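Local structure of nucleoporin NUP170 (Chaetomium thermophilum, 5HAX) at residues 265-277 against 338-350. The protein is a nuclear pore protein that probably serves as a scaffold nucleoporin, built from a beta-propeller and an alpha-helical region. Numbering follows the deposited sequence.
Sequences VIEKDKTSCLRDF and APQSMQLQFVKFP. With PO4 (phosphate ion), chain D.
The side chains of F277 and F349 come from opposite directions, with CZ of F349 at the edge of the F277 ring, 4.1 Å from F277 CE1, while V347 CG1 covers one face of F349 over its centre. L344 CD2 and V347 CG2 reach the F277 ring obliquely. T271 O lies over one face of the R275 guanidinium, toward its rim, and a phosphate, probably from the crystallisation liquor, sits at its edge, O1 taking NE and NH2. The carboxylate of D276 is approached on both faces. On one, L344 N donates to OD1 from above the plane, at 3.1 Å and 162°; on the other, K268 NZ makes a salt bridge to the same oxygen at 2.6 Å, on its syn side. K268 runs extended as far as CE and bends only at chi4 (67°), which brings NZ also to M342 O at 2.9 Å and to S272 OG at 2.7 Å; S272 OG in turn donates to phosphate O1. Without the ammonium, as with an alanine here, the D276 carboxylate would probably lose its counter-charge, and M342 O and S272 OG this donor.

Strand 263-268 forms one edge of a four-stranded antiparallel sheet, and strand 341-348 lies inside a separate mixed sheet, between strands 33-35 and 318-324, consistent with adjoining blades of the family's beta-propeller; helix 270-279 follows the first strand and lies against the second. Toward the start of both segments, the I266 and M342 side chains cross at about a right angle, I266 CG2 packing on M342 CB at 3.8 Å, and I266 CD1 also touches the P339 ring. V265 CB lies against P339 O and CG1 meets A338 CB; V265 and I266 form a classic beta bulge opposite T253. One water donates to V265 O and Q340 O, bridging the two backbones.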
loop_
_atom_site.group_PDB
_atom_site.type_symbol
_atom_site.label_atom_id
_atom_site.label_comp_id
_atom_site.label_asym_id
_atom_site.label_seq_id
_atom_site.Cartn_x
_atom_site.Cartn_y
_atom_site.Cartn_z
ATOM N N VAL A 265 -11.042 -24.585 7.909
ATOM C CA VAL A 265 -11.759 -24.932 6.689
ATOM C C VAL A 265 -10.859 -25.528 5.615
ATOM O O VAL A 265 -11.373 -26.198 4.704
ATOM C CB VAL A 265 -12.512 -23.708 6.126
ATOM C CG1 VAL A 265 -13.683 -23.342 7.029
ATOM C CG2 VAL A 265 -11.569 -22.523 5.959
ATOM N N ILE A 266 -9.546 -25.317 5.669
ATOM C CA ILE A 266 -8.618 -25.919 4.717
ATOM C C ILE A 266 -7.344 -26.295 5.456
ATOM O O ILE A 266 -6.890 -25.569 6.348
ATOM C CB ILE A 266 -8.287 -24.974 3.540
ATOM C CG1 ILE A 266 -9.566 -24.402 2.921
ATOM C CG2 ILE A 266 -7.469 -25.719 2.484
ATOM C CD1 ILE A 266 -9.312 -23.359 1.850
ATOM N N GLU A 267 -6.773 -27.437 5.081
ATOM C CA GLU A 267 -5.462 -27.866 5.560
ATOM C C GLU A 267 -4.729 -28.458 4.364
ATOM O O GLU A 267 -5.150 -29.487 3.828
ATOM C CB GLU A 267 -5.587 -28.882 6.696
ATOM C CG GLU A 267 -4.255 -29.314 7.287
ATOM C CD GLU A 267 -4.414 -30.125 8.566
ATOM O OE1 GLU A 267 -4.972 -29.595 9.551
ATOM O OE2 GLU A 267 -3.980 -31.296 8.587
ATOM N N LYS A 268 -3.647 -27.805 3.942
ATOM C CA LYS A 268 -2.916 -28.174 2.733
ATOM C C LYS A 268 -1.446 -28.345 3.088
ATOM O O LYS A 268 -0.757 -27.359 3.369
ATOM C CB LYS A 268 -3.092 -27.111 1.649
ATOM C CG LYS A 268 -2.586 -27.521 0.277
ATOM C CD LYS A 268 -2.719 -26.378 -0.714
ATOM C CE LYS A 268 -2.288 -26.794 -2.109
ATOM N NZ LYS A 268 -3.201 -27.813 -2.697
ATOM N N ASP A 269 -0.962 -29.587 3.071
ATOM C CA ASP A 269 0.426 -29.854 3.414
ATOM C C ASP A 269 1.321 -29.688 2.189
ATOM O O ASP A 269 0.857 -29.505 1.061
ATOM C CB ASP A 269 0.584 -31.254 4.026
ATOM C CG ASP A 269 0.088 -32.372 3.116
ATOM O OD1 ASP A 269 0.009 -32.182 1.885
ATOM O OD2 ASP A 269 -0.212 -33.461 3.651
ATOM N N LYS A 270 2.633 -29.741 2.432
ATOM C CA LYS A 270 3.599 -29.542 1.358
ATOM C C LYS A 270 3.426 -30.574 0.251
ATOM O O LYS A 270 3.670 -30.269 -0.922
ATOM C CB LYS A 270 5.019 -29.592 1.921
ATOM C CG LYS A 270 6.103 -29.522 0.859
ATOM C CD LYS A 270 7.464 -29.178 1.446
ATOM C CE LYS A 270 7.852 -30.111 2.577
ATOM N NZ LYS A 270 9.282 -29.941 2.949
ATOM N N THR A 271 3.008 -31.794 0.600
ATOM C CA THR A 271 2.764 -32.815 -0.414
ATOM C C THR A 271 1.684 -32.373 -1.391
ATOM O O THR A 271 1.807 -32.584 -2.603
ATOM C CB THR A 271 2.365 -34.129 0.255
ATOM O OG1 THR A 271 3.399 -34.538 1.159
ATOM C CG2 THR A 271 2.135 -35.221 -0.781
ATOM N N SER A 272 0.611 -31.766 -0.880
ATOM C CA SER A 272 -0.461 -31.289 -1.747
ATOM C C SER A 272 0.040 -30.190 -2.677
ATOM O O SER A 272 -0.236 -30.204 -3.883
ATOM C CB SER A 272 -1.630 -30.792 -0.896
ATOM O OG SER A 272 -2.686 -30.309 -1.707
ATOM N N CYS A 273 0.781 -29.223 -2.130
ATOM C CA CYS A 273 1.406 -28.203 -2.966
ATOM C C CYS A 273 2.285 -28.833 -4.039
ATOM O O CYS A 273 2.244 -28.426 -5.207
ATOM C CB CYS A 273 2.231 -27.249 -2.104
ATOM S SG CYS A 273 1.258 -26.119 -1.084
ATOM N N LEU A 274 3.088 -29.831 -3.660
ATOM C CA LEU A 274 3.976 -30.480 -4.619
ATOM C C LEU A 274 3.198 -31.243 -5.682
ATOM O O LEU A 274 3.634 -31.308 -6.838
ATOM C CB LEU A 274 4.934 -31.417 -3.889
ATOM C CG LEU A 274 6.050 -30.722 -3.108
ATOM C CD1 LEU A 274 6.669 -31.664 -2.090
ATOM C CD2 LEU A 274 7.112 -30.199 -4.062
ATOM N N ARG A 275 2.055 -31.824 -5.319
ATOM C CA ARG A 275 1.238 -32.525 -6.304
ATOM C C ARG A 275 0.653 -31.548 -7.318
ATOM O O ARG A 275 0.688 -31.800 -8.528
ATOM C CB ARG A 275 0.137 -33.318 -5.600
ATOM C CG ARG A 275 -0.722 -34.139 -6.543
ATOM C CD ARG A 275 -1.476 -35.242 -5.814
ATOM N NE ARG A 275 -1.977 -34.803 -4.512
ATOM C CZ ARG A 275 -1.405 -35.084 -3.343
ATOM N NH1 ARG A 275 -0.300 -35.818 -3.288
ATOM N NH2 ARG A 275 -1.946 -34.633 -2.218
ATOM N N ASP A 276 0.109 -30.423 -6.843
ATOM C CA ASP A 276 -0.327 -29.368 -7.754
ATOM C C ASP A 276 0.810 -28.949 -8.673
ATOM O O ASP A 276 0.634 -28.827 -9.891
ATOM C CB ASP A 276 -0.830 -28.154 -6.969
ATOM C CG ASP A 276 -2.049 -28.459 -6.125
ATOM O OD1 ASP A 276 -2.343 -27.668 -5.200
ATOM O OD2 ASP A 276 -2.715 -29.485 -6.379
ATOM N N PHE A 277 1.992 -28.732 -8.096
ATOM C CA PHE A 277 3.145 -28.290 -8.872
ATOM C C PHE A 277 3.504 -29.298 -9.957
ATOM O O PHE A 277 3.885 -28.915 -11.069
ATOM C CB PHE A 277 4.324 -28.058 -7.928
ATOM C CG PHE A 277 5.540 -27.490 -8.594
ATOM C CD1 PHE A 277 5.489 -26.264 -9.234
ATOM C CD2 PHE A 277 6.744 -28.171 -8.554
ATOM C CE1 PHE A 277 6.613 -25.737 -9.839
ATOM C CE2 PHE A 277 7.872 -27.648 -9.154
ATOM C CZ PHE A 277 7.805 -26.428 -9.798
ATOM N N ALA A 338 -17.171 -19.268 3.458
ATOM C CA ALA A 338 -15.875 -19.874 3.743
ATOM C C ALA A 338 -15.408 -20.699 2.548
ATOM O O ALA A 338 -16.201 -21.458 1.983
ATOM C CB ALA A 338 -15.959 -20.762 4.979
ATOM N N PRO A 339 -14.146 -20.587 2.140
ATOM C CA PRO A 339 -13.614 -21.513 1.141
ATOM C C PRO A 339 -13.414 -22.892 1.748
ATOM O O PRO A 339 -13.368 -23.064 2.967
ATOM C CB PRO A 339 -12.279 -20.878 0.739
ATOM C CG PRO A 339 -11.852 -20.138 1.958
ATOM C CD PRO A 339 -13.116 -19.645 2.615
ATOM N N GLN A 340 -13.300 -23.889 0.870
ATOM C CA GLN A 340 -13.103 -25.267 1.293
ATOM C C GLN A 340 -11.990 -25.971 0.531
ATOM O O GLN A 340 -11.698 -27.134 0.830
ATOM C CB GLN A 340 -14.409 -26.063 1.140
ATOM C CG GLN A 340 -15.546 -25.553 2.016
ATOM C CD GLN A 340 -15.229 -25.643 3.499
ATOM O OE1 GLN A 340 -14.424 -26.471 3.927
ATOM N NE2 GLN A 340 -15.857 -24.780 4.292
ATOM N N SER A 341 -11.354 -25.300 -0.425
ATOM C CA SER A 341 -10.286 -25.886 -1.217
ATOM C C SER A 341 -9.234 -24.820 -1.483
ATOM O O SER A 341 -9.545 -23.630 -1.567
ATOM C CB SER A 341 -10.820 -26.450 -2.541
ATOM O OG SER A 341 -9.776 -26.991 -3.329
ATOM N N MET A 342 -7.981 -25.260 -1.600
ATOM C CA MET A 342 -6.858 -24.386 -1.907
ATOM C C MET A 342 -5.929 -25.112 -2.865
ATOM O O MET A 342 -5.619 -26.290 -2.666
ATOM C CB MET A 342 -6.094 -23.973 -0.638
ATOM C CG MET A 342 -4.796 -23.218 -0.909
ATOM S SD MET A 342 -3.983 -22.644 0.599
ATOM C CE MET A 342 -5.074 -21.315 1.091
ATOM N N GLN A 343 -5.479 -24.404 -3.901
ATOM C CA GLN A 343 -4.698 -25.019 -4.966
ATOM C C GLN A 343 -3.589 -24.084 -5.418
ATOM O O GLN A 343 -3.815 -22.885 -5.616
ATOM C CB GLN A 343 -5.594 -25.377 -6.159
ATOM C CG GLN A 343 -4.862 -26.047 -7.308
ATOM C CD GLN A 343 -5.787 -26.395 -8.457
ATOM O OE1 GLN A 343 -7.010 -26.352 -8.321
ATOM N NE2 GLN A 343 -5.206 -26.739 -9.601
ATOM N N LEU A 344 -2.392 -24.642 -5.590
ATOM C CA LEU A 344 -1.292 -23.897 -6.186
ATOM C C LEU A 344 -1.540 -23.739 -7.682
ATOM O O LEU A 344 -1.580 -24.728 -8.421
ATOM C CB LEU A 344 0.036 -24.603 -5.930
ATOM C CG LEU A 344 1.241 -24.047 -6.695
ATOM C CD1 LEU A 344 1.376 -22.545 -6.486
ATOM C CD2 LEU A 344 2.517 -24.760 -6.277
ATOM N N GLN A 345 -1.702 -22.494 -8.125
ATOM C CA GLN A 345 -2.078 -22.172 -9.497
ATOM C C GLN A 345 -0.945 -21.577 -10.318
ATOM O O GLN A 345 -0.784 -21.940 -11.485
ATOM C CB GLN A 345 -3.251 -21.183 -9.498
ATOM C CG GLN A 345 -4.560 -21.743 -8.963
ATOM C CD GLN A 345 -5.281 -22.613 -9.974
ATOM O OE1 GLN A 345 -4.698 -23.047 -10.967
ATOM N NE2 GLN A 345 -6.561 -22.865 -9.729
ATOM N N PHE A 346 -0.161 -20.670 -9.739
ATOM C CA PHE A 346 0.813 -19.884 -10.481
ATOM C C PHE A 346 2.092 -19.749 -9.668
ATOM O O PHE A 346 2.041 -19.610 -8.443
ATOM C CB PHE A 346 0.242 -18.498 -10.814
ATOM C CG PHE A 346 1.243 -17.555 -11.404
ATOM C CD1 PHE A 346 1.898 -16.633 -10.604
ATOM C CD2 PHE A 346 1.530 -17.586 -12.755
ATOM C CE1 PHE A 346 2.821 -15.764 -11.144
ATOM C CE2 PHE A 346 2.453 -16.720 -13.302
ATOM C CZ PHE A 346 3.101 -15.807 -12.496
ATOM N N VAL A 347 3.236 -19.781 -10.354
ATOM C CA VAL A 347 4.546 -19.677 -9.717
ATOM C C VAL A 347 5.342 -18.583 -10.416
ATOM O O VAL A 347 5.483 -18.600 -11.644
ATOM C CB VAL A 347 5.324 -21.008 -9.775
ATOM C CG1 VAL A 347 6.684 -20.859 -9.095
ATOM C CG2 VAL A 347 4.525 -22.130 -9.134
ATOM N N LYS A 348 5.879 -17.648 -9.631
ATOM C CA LYS A 348 6.869 -16.692 -10.116
ATOM C C LYS A 348 8.246 -17.181 -9.678
ATOM O O LYS A 348 8.559 -17.185 -8.481
ATOM C CB LYS A 348 6.589 -15.284 -9.592
ATOM C CG LYS A 348 7.454 -14.197 -10.241
ATOM C CD LYS A 348 7.126 -14.021 -11.728
ATOM C CE LYS A 348 8.210 -13.254 -12.475
ATOM N NZ LYS A 348 8.048 -11.779 -12.379
ATOM N N PHE A 349 9.060 -17.596 -10.645
ATOM C CA PHE A 349 10.387 -18.106 -10.350
ATOM C C PHE A 349 11.382 -16.965 -10.145
ATOM O O PHE A 349 11.144 -15.835 -10.574
ATOM C CB PHE A 349 10.862 -19.021 -11.474
ATOM C CG PHE A 349 10.188 -20.367 -11.485
ATOM C CD1 PHE A 349 10.616 -21.378 -10.640
ATOM C CD2 PHE A 349 9.129 -20.620 -12.341
ATOM C CE1 PHE A 349 10.000 -22.616 -10.648
ATOM C CE2 PHE A 349 8.510 -21.857 -12.353
ATOM C CZ PHE A 349 8.947 -22.855 -11.504
ATOM N N PRO A 350 12.510 -17.244 -9.497
ATOM C CA PRO A 350 13.445 -16.173 -9.119
ATOM C C PRO A 350 14.114 -15.542 -10.326
ATOM O O PRO A 350 14.224 -16.168 -11.392
ATOM C CB PRO A 350 14.482 -16.896 -8.243
ATOM C CG PRO A 350 13.857 -18.175 -7.846
ATOM C CD PRO A 350 12.910 -18.546 -8.938
HETATM P P PO4 D . -5.198 -32.787 -2.977
HETATM O O1 PO4 D . -3.742 -32.588 -3.323
HETATM O O2 PO4 D . -5.379 -32.724 -1.477
HETATM O O3 PO4 D . -5.646 -34.138 -3.481
HETATM O O4 PO4 D . -6.022 -31.705 -3.633
HETATM O O HOH W 1 -11.394 -28.615 3.264
#